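Lectin CEL-I, N-acetyl-D-galactosamine-specific C-type (Cucumaria echinata, PDB 4WQQ) binds N-acetylgalactosamine and galactose through calcium in its natural form, and in this engineered form recognises mannose. Local coordinates at residues A[16-21]-A[60-65]; A[29-34]-A[132-137]. The protein carries 3 engineered substitutions. All blocks are in the same frame, centred on the assembly; numbering follows the deposited sequence.

Overall arrangement
Both contacts pack a helix of the C-type lectin fold against the same sheet, in which strands 14-23 and 132-140 are antiparallel neighbours. Contact 1 (16-21 with 60-65) sets helix 52-65 on strand 14-23. Contact 2 (29-34 with 132-137) ties helix 25-34 to strand 132-140. The first is partly buried, with Asn20 and Ile65 exposed at one end. The second is buried and lies nearer the centre of the chain. Aromatic packing and one hydrogen bond hold contact 1, whereas contact 2 rests on a disulfide and a water bridge. The two meet directly: Arg17 O lies 2.8 Å from Cys136 N, a probable hydrogen bond between the strands.

Contact 1 of 2, residues A[16-21]-A[60-65]; sequences YRFFNT and NYWRGI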
loop_
_atom_site.group_PDB
_atom_site.type_symbol
_atom_site.label_atom_id
_atom_site.label_comp_id
_atom_site.label_asym_id
_atom_site.label_seq_id
_atom_site.Cartn_x
_atom_site.Cartn_y
_atom_site.Cartn_z
ATOM N N TYR A 16 -2.996 4.730 -8.495
ATOM C CA TYR A 16 -2.654 4.930 -9.899
ATOM C C TYR A 16 -1.428 5.846 -10.028
ATOM O O TYR A 16 -1.200 6.778 -9.219
ATOM C CB TYR A 16 -3.861 5.528 -10.714
ATOM C CG TYR A 16 -5.098 4.682 -10.661
ATOM C CD1 TYR A 16 -5.951 4.767 -9.586
ATOM C CD2 TYR A 16 -5.438 3.849 -11.676
ATOM C CE1 TYR A 16 -7.078 3.974 -9.512
ATOM C CE2 TYR A 16 -6.591 3.066 -11.640
ATOM C CZ TYR A 16 -7.402 3.125 -10.546
ATOM O OH TYR A 16 -8.573 2.374 -10.415
ATOM N N ARG A 17 -0.595 5.617 -11.052
ATOM C CA ARG A 17 0.519 6.459 -11.346
ATOM C C ARG A 17 0.755 6.557 -12.842
ATOM O O ARG A 17 0.937 5.552 -13.522
ATOM C CB ARG A 17 1.790 5.988 -10.665
ATOM C CG ARG A 17 2.967 6.948 -10.792
ATOM C CD ARG A 17 4.021 6.614 -9.755
ATOM N NE ARG A 17 5.219 7.397 -9.969
ATOM C CZ ARG A 17 6.358 7.236 -9.312
ATOM N NH1 ARG A 17 6.469 6.298 -8.382
ATOM N NH2 ARG A 17 7.400 8.015 -9.637
ATOM N N PHE A 18 0.740 7.791 -13.332
ATOM C CA PHE A 18 1.038 8.068 -14.689
ATOM C C PHE A 18 2.498 8.401 -14.928
ATOM O O PHE A 18 3.099 9.178 -14.173
ATOM C CB PHE A 18 0.174 9.260 -15.139
ATOM C CG PHE A 18 0.518 9.753 -16.514
ATOM C CD1 PHE A 18 0.340 8.917 -17.604
ATOM C CD2 PHE A 18 1.097 11.025 -16.714
ATOM C CE1 PHE A 18 0.684 9.299 -18.877
ATOM C CE2 PHE A 18 1.428 11.424 -18.001
ATOM C CZ PHE A 18 1.268 10.580 -19.077
ATOM N N PHE A 19 3.059 7.751 -15.953
ATOM C CA PHE A 19 4.389 7.951 -16.429
ATOM C C PHE A 19 4.399 8.581 -17.802
ATOM O O PHE A 19 4.029 8.019 -18.808
ATOM C CB PHE A 19 5.151 6.641 -16.458
ATOM C CG PHE A 19 5.419 6.102 -15.087
ATOM C CD1 PHE A 19 6.518 6.513 -14.363
ATOM C CD2 PHE A 19 4.517 5.237 -14.499
ATOM C CE1 PHE A 19 6.761 6.032 -13.075
ATOM C CE2 PHE A 19 4.755 4.790 -13.220
ATOM C CZ PHE A 19 5.870 5.185 -12.517
ATOM N N ASN A 20 4.882 9.813 -17.822
ATOM C CA ASN A 20 4.846 10.651 -19.025
ATOM C C ASN A 20 6.090 10.428 -19.872
ATOM O O ASN A 20 6.864 11.325 -20.128
ATOM C CB ASN A 20 4.672 12.095 -18.625
ATOM C CG ASN A 20 4.235 12.964 -19.782
ATOM O OD1 ASN A 20 3.841 12.497 -20.819
ATOM N ND2 ASN A 20 4.259 14.248 -19.568
ATOM N N THR A 21 6.238 9.178 -20.295
ATOM C CA THR A 21 7.397 8.685 -21.034
ATOM C C THR A 21 6.899 7.810 -22.110
ATOM O O THR A 21 6.133 6.830 -21.879
ATOM C CB THR A 21 8.342 7.892 -20.074
ATOM O OG1 THR A 21 8.912 8.793 -19.099
ATOM C CG2 THR A 21 9.487 7.203 -20.816
ATOM N N ASN A 60 -8.906 11.442 -17.313
ATOM C CA ASN A 60 -8.768 12.805 -16.827
ATOM C C ASN A 60 -7.413 13.014 -16.109
ATOM O O ASN A 60 -6.758 14.066 -16.234
ATOM C CB ASN A 60 -9.978 13.175 -15.950
ATOM C CG ASN A 60 -11.303 13.201 -16.791
ATOM O OD1 ASN A 60 -11.310 13.677 -17.940
ATOM N ND2 ASN A 60 -12.391 12.662 -16.234
ATOM N N TYR A 61 -6.938 11.964 -15.440
ATOM C CA TYR A 61 -5.658 12.055 -14.760
ATOM C C TYR A 61 -4.518 12.204 -15.774
ATOM O O TYR A 61 -3.675 13.120 -15.704
ATOM C CB TYR A 61 -5.521 10.811 -13.865
ATOM C CG TYR A 61 -4.158 10.537 -13.216
ATOM C CD1 TYR A 61 -3.285 11.554 -12.904
ATOM C CD2 TYR A 61 -3.763 9.226 -12.939
ATOM C CE1 TYR A 61 -2.061 11.303 -12.318
ATOM C CE2 TYR A 61 -2.532 8.942 -12.329
ATOM C CZ TYR A 61 -1.663 9.981 -12.053
ATOM O OH TYR A 61 -0.435 9.809 -11.453
ATOM N N TRP A 62 -4.522 11.329 -16.775
ATOM C CA TRP A 62 -3.587 11.375 -17.850
ATOM C C TRP A 62 -3.542 12.771 -18.531
ATOM O O TRP A 62 -2.487 13.396 -18.653
ATOM C CB TRP A 62 -3.932 10.271 -18.862
ATOM C CG TRP A 62 -3.237 10.406 -20.170
ATOM C CD1 TRP A 62 -1.953 10.837 -20.391
ATOM C CD2 TRP A 62 -3.736 9.992 -21.446
ATOM N NE1 TRP A 62 -1.650 10.751 -21.688
ATOM C CE2 TRP A 62 -2.721 10.258 -22.377
ATOM C CE3 TRP A 62 -4.972 9.467 -21.904
ATOM C CZ2 TRP A 62 -2.873 10.018 -23.734
ATOM C CZ3 TRP A 62 -5.134 9.263 -23.231
ATOM C CH2 TRP A 62 -4.052 9.488 -24.142
ATOM N N ARG A 63 -4.733 13.232 -18.963
ATOM C CA ARG A 63 -4.823 14.445 -19.771
ATOM C C ARG A 63 -4.615 15.710 -18.959
ATOM O O ARG A 63 -4.250 16.750 -19.541
ATOM C CB ARG A 63 -6.124 14.432 -20.546
ATOM C CG ARG A 63 -6.307 13.224 -21.459
ATOM C CD ARG A 63 -5.136 13.023 -22.396
ATOM N NE ARG A 63 -4.994 14.140 -23.315
ATOM C CZ ARG A 63 -3.978 14.341 -24.140
ATOM N NH1 ARG A 63 -2.939 13.539 -24.161
ATOM N NH2 ARG A 63 -3.996 15.354 -24.952
ATOM N N GLY A 64 -4.645 15.582 -17.631
ATOM C CA GLY A 64 -4.219 16.702 -16.759
ATOM C C GLY A 64 -2.731 16.897 -16.686
ATOM O O GLY A 64 -2.213 18.005 -16.431
ATOM N N ILE A 65 -1.974 15.827 -16.950
ATOM C CA ILE A 65 -0.558 15.934 -16.977
ATOM C C ILE A 65 0.033 16.046 -18.383
ATOM O O ILE A 65 1.045 16.745 -18.603
ATOM C CB ILE A 65 0.011 14.717 -16.213
ATOM C CG1 ILE A 65 -0.407 14.913 -14.739
ATOM C CG2 ILE A 65 1.538 14.703 -16.285
ATOM C CD1 ILE A 65 -0.390 13.641 -13.976
#
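Strand 16-21 and helix segment 60-65 run in roughly the same direction, with axes 9.2 Å apart at closest approach and 37° between them. In the C-type lectin fold this is where helix 52-65 packs on the sheet. Phe18 is the main strand residue in the contact. With CG set anti to its N, the Phe18 side chain puts its ring between Trp62 and Ile65. Trp62 meets it through CD1, which lies 3.4 Å from Phe18 CE1. The two ring planes are inclined at 46°. Ile65 comes to the edge of the Phe18 ring, and its CG2 is 3.7 Å from Phe18 CE2. The Tyr61 ring reaches the strand backbone beside Phe18. One of its faces takes Phe18 CB in a CH-pi contact, 4.1 Å from CB to the ring centroid. Tyr16 CB packs obliquely on the same ring. The Tyr16 hydroxyl is hydrogen-bonded to Glu54, while Trp62 NE1 is hydrogen-bonded to Asp66. Leu72 of strand 71-77 touches both Phe18 and Trp62, so the apolar packing continues onto that strand. The polar link across the contact is at the end of Tyr61, where the ring meets the strand backbone. Phe18 N donates to Tyr61 OH at 3.0 Å, with a nearly straight N-H...O angle of 164°.

Contact 2 of 2, residues A[29-34]-A[132-137]; sequences HHECVS and AKYMCK
Cys32 and Cys136 point their side chains at each other and join in a disulfide, with SG to SG 2.0 Å. The S-S torsion is -81°, near the right angle preferred by a relaxed disulfide. The bond brings the two CA atoms to within 5.4 Å. Tyr134 lies next to it and presents its ring edge to the sulfurs. Cys32 SG sits near the ring plane, 3.7 Å from Tyr134 CD2, in a sulfur-aromatic contact at the edge. Cys136 SG also lies in the plane at the ring edge. This disulfide of the C-type lectin domain joins helix 25-34 to strand 132-140, although the two half-cystines are 104 residues apart in sequence. Leu46 of strand 42-46 also packs on Cys32, and Phe19 of strand 14-23 meets the Tyr134 ring with its plane nearly parallel. Glu31 crosses the phenol end of Tyr134 obliquely. Its CB is 3.4 Å from Tyr134 OH, and its carboxylate plane is turned 52° from the ring. A bend at chi2 (-63°) leaves the carboxylate short of the hydroxyl, with Glu31 OE2 4.2 Å from Tyr134 OH, and a water joins them. That water donates to Glu31 OE2 at 3.0 Å and is hydrogen-bonded to Tyr134 OH at 2.8 Å.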
loop_
_atom_site.group_PDB
_atom_site.type_symbol
_atom_site.label_atom_id
_atom_site.label_comp_id
_atom_site.label_asym_id
_atom_site.label_seq_id
_atom_site.Cartn_x
_atom_site.Cartn_y
_atom_site.Cartn_z
ATOM N N HIS A 29 4.732 -2.462 -19.575
ATOM C CA HIS A 29 4.266 -3.559 -18.780
ATOM C C HIS A 29 5.341 -3.911 -17.748
ATOM O O HIS A 29 5.063 -3.998 -16.541
ATOM C CB HIS A 29 3.949 -4.736 -19.685
ATOM C CG HIS A 29 3.387 -5.910 -18.958
ATOM N ND1 HIS A 29 3.311 -7.152 -19.514
ATOM C CD2 HIS A 29 2.735 -5.988 -17.778
ATOM C CE1 HIS A 29 2.747 -7.987 -18.644
ATOM N NE2 HIS A 29 2.401 -7.305 -17.576
ATOM N N HIS A 30 6.568 -4.118 -18.259
ATOM C CA HIS A 30 7.745 -4.326 -17.408
ATOM C C HIS A 30 7.922 -3.255 -16.337
ATOM O O HIS A 30 8.107 -3.589 -15.168
ATOM C CB HIS A 30 9.006 -4.437 -18.302
ATOM C CG HIS A 30 10.295 -4.390 -17.541
ATOM N ND1 HIS A 30 10.867 -5.514 -16.967
ATOM C CD2 HIS A 30 11.100 -3.354 -17.230
ATOM C CE1 HIS A 30 11.986 -5.165 -16.346
ATOM N NE2 HIS A 30 12.136 -3.864 -16.474
ATOM N N GLU A 31 7.871 -1.972 -16.704
ATOM C CA GLU A 31 8.089 -0.911 -15.782
ATOM C C GLU A 31 7.015 -0.921 -14.708
ATOM O O GLU A 31 7.318 -0.826 -13.525
ATOM C CB GLU A 31 8.046 0.448 -16.499
ATOM C CG GLU A 31 9.325 0.769 -17.253
ATOM C CD GLU A 31 10.529 0.881 -16.342
ATOM O OE1 GLU A 31 11.614 0.474 -16.791
ATOM O OE2 GLU A 31 10.396 1.364 -15.201
ATOM N N CYS A 32 5.753 -1.057 -15.087
ATOM C CA CYS A 32 4.710 -1.125 -14.040
ATOM C C CYS A 32 4.882 -2.268 -13.044
ATOM O O CYS A 32 4.754 -2.093 -11.855
ATOM C CB CYS A 32 3.251 -1.223 -14.611
ATOM S SG CYS A 32 2.695 0.293 -15.438
ATOM N N VAL A 33 5.162 -3.457 -13.561
ATOM C CA VAL A 33 5.237 -4.620 -12.711
ATOM C C VAL A 33 6.417 -4.493 -11.735
ATOM O O VAL A 33 6.380 -5.034 -10.614
ATOM C CB VAL A 33 5.261 -5.900 -13.570
ATOM C CG1 VAL A 33 5.547 -7.116 -12.702
ATOM C CG2 VAL A 33 3.912 -6.103 -14.230
ATOM N N SER A 34 7.474 -3.827 -12.177
ATOM C CA SER A 34 8.653 -3.605 -11.343
ATOM C C SER A 34 8.397 -3.011 -9.974
ATOM O O SER A 34 9.173 -3.291 -9.060
ATOM C CB SER A 34 9.707 -2.798 -12.103
ATOM O OG SER A 34 9.387 -1.410 -12.125
ATOM N N ALA A 132 3.743 4.796 -26.712
ATOM C CA ALA A 132 2.726 5.512 -26.023
ATOM C C ALA A 132 3.187 5.792 -24.620
ATOM O O ALA A 132 4.175 5.207 -24.182
ATOM C CB ALA A 132 1.383 4.775 -25.992
ATOM N N LYS A 133 2.429 6.671 -23.932
ATOM C CA LYS A 133 2.628 6.951 -22.509
ATOM C C LYS A 133 2.050 5.753 -21.732
ATOM O O LYS A 133 1.477 4.874 -22.372
ATOM C CB LYS A 133 1.990 8.266 -22.109
ATOM C CG LYS A 133 2.357 9.408 -23.022
ATOM C CD LYS A 133 3.835 9.740 -23.033
ATOM C CE LYS A 133 4.118 10.910 -24.044
ATOM N NZ LYS A 133 3.431 12.165 -23.623
ATOM N N TYR A 134 2.199 5.689 -20.414
ATOM C CA TYR A 134 1.592 4.565 -19.698
ATOM C C TYR A 134 1.155 4.933 -18.294
ATOM O O TYR A 134 1.576 5.895 -17.731
ATOM C CB TYR A 134 2.482 3.319 -19.738
ATOM C CG TYR A 134 3.794 3.460 -19.019
ATOM C CD1 TYR A 134 4.880 4.047 -19.621
ATOM C CD2 TYR A 134 3.964 2.915 -17.714
ATOM C CE1 TYR A 134 6.075 4.115 -18.956
ATOM C CE2 TYR A 134 5.134 2.997 -17.046
ATOM C CZ TYR A 134 6.201 3.603 -17.645
ATOM O OH TYR A 134 7.447 3.708 -17.013
ATOM N N MET A 135 0.267 4.116 -17.797
ATOM C CA MET A 135 -0.282 4.292 -16.472
ATOM C C MET A 135 -0.228 2.945 -15.722
ATOM O O MET A 135 -0.670 1.905 -16.244
ATOM C CB MET A 135 -1.734 4.645 -16.684
ATOM C CG MET A 135 -2.621 4.703 -15.483
ATOM S SD MET A 135 -2.687 6.320 -14.761
ATOM C CE MET A 135 -3.177 7.522 -16.078
ATOM N N CYS A 136 0.206 3.002 -14.480
ATOM C CA CYS A 136 0.201 1.834 -13.631
ATOM C C CYS A 136 -0.884 1.912 -12.563
ATOM O O CYS A 136 -1.400 3.002 -12.266
ATOM C CB CYS A 136 1.539 1.662 -12.935
ATOM S SG CYS A 136 2.978 1.764 -14.059
ATOM N N LYS A 137 -1.206 0.764 -12.016
ATOM C CA LYS A 137 -2.305 0.641 -11.027
ATOM C C LYS A 137 -1.807 -0.341 -10.020
ATOM O O LYS A 137 -1.267 -1.372 -10.394
ATOM C CB LYS A 137 -3.540 0.123 -11.745
ATOM C CG LYS A 137 -4.755 -0.242 -10.947
ATOM C CD LYS A 137 -5.924 -0.620 -11.910
ATOM C CE LYS A 137 -7.029 -1.330 -11.146
ATOM N NZ LYS A 137 -8.236 -1.623 -11.952
HETATM O O HOH W 1 8.549 3.580 -14.396
#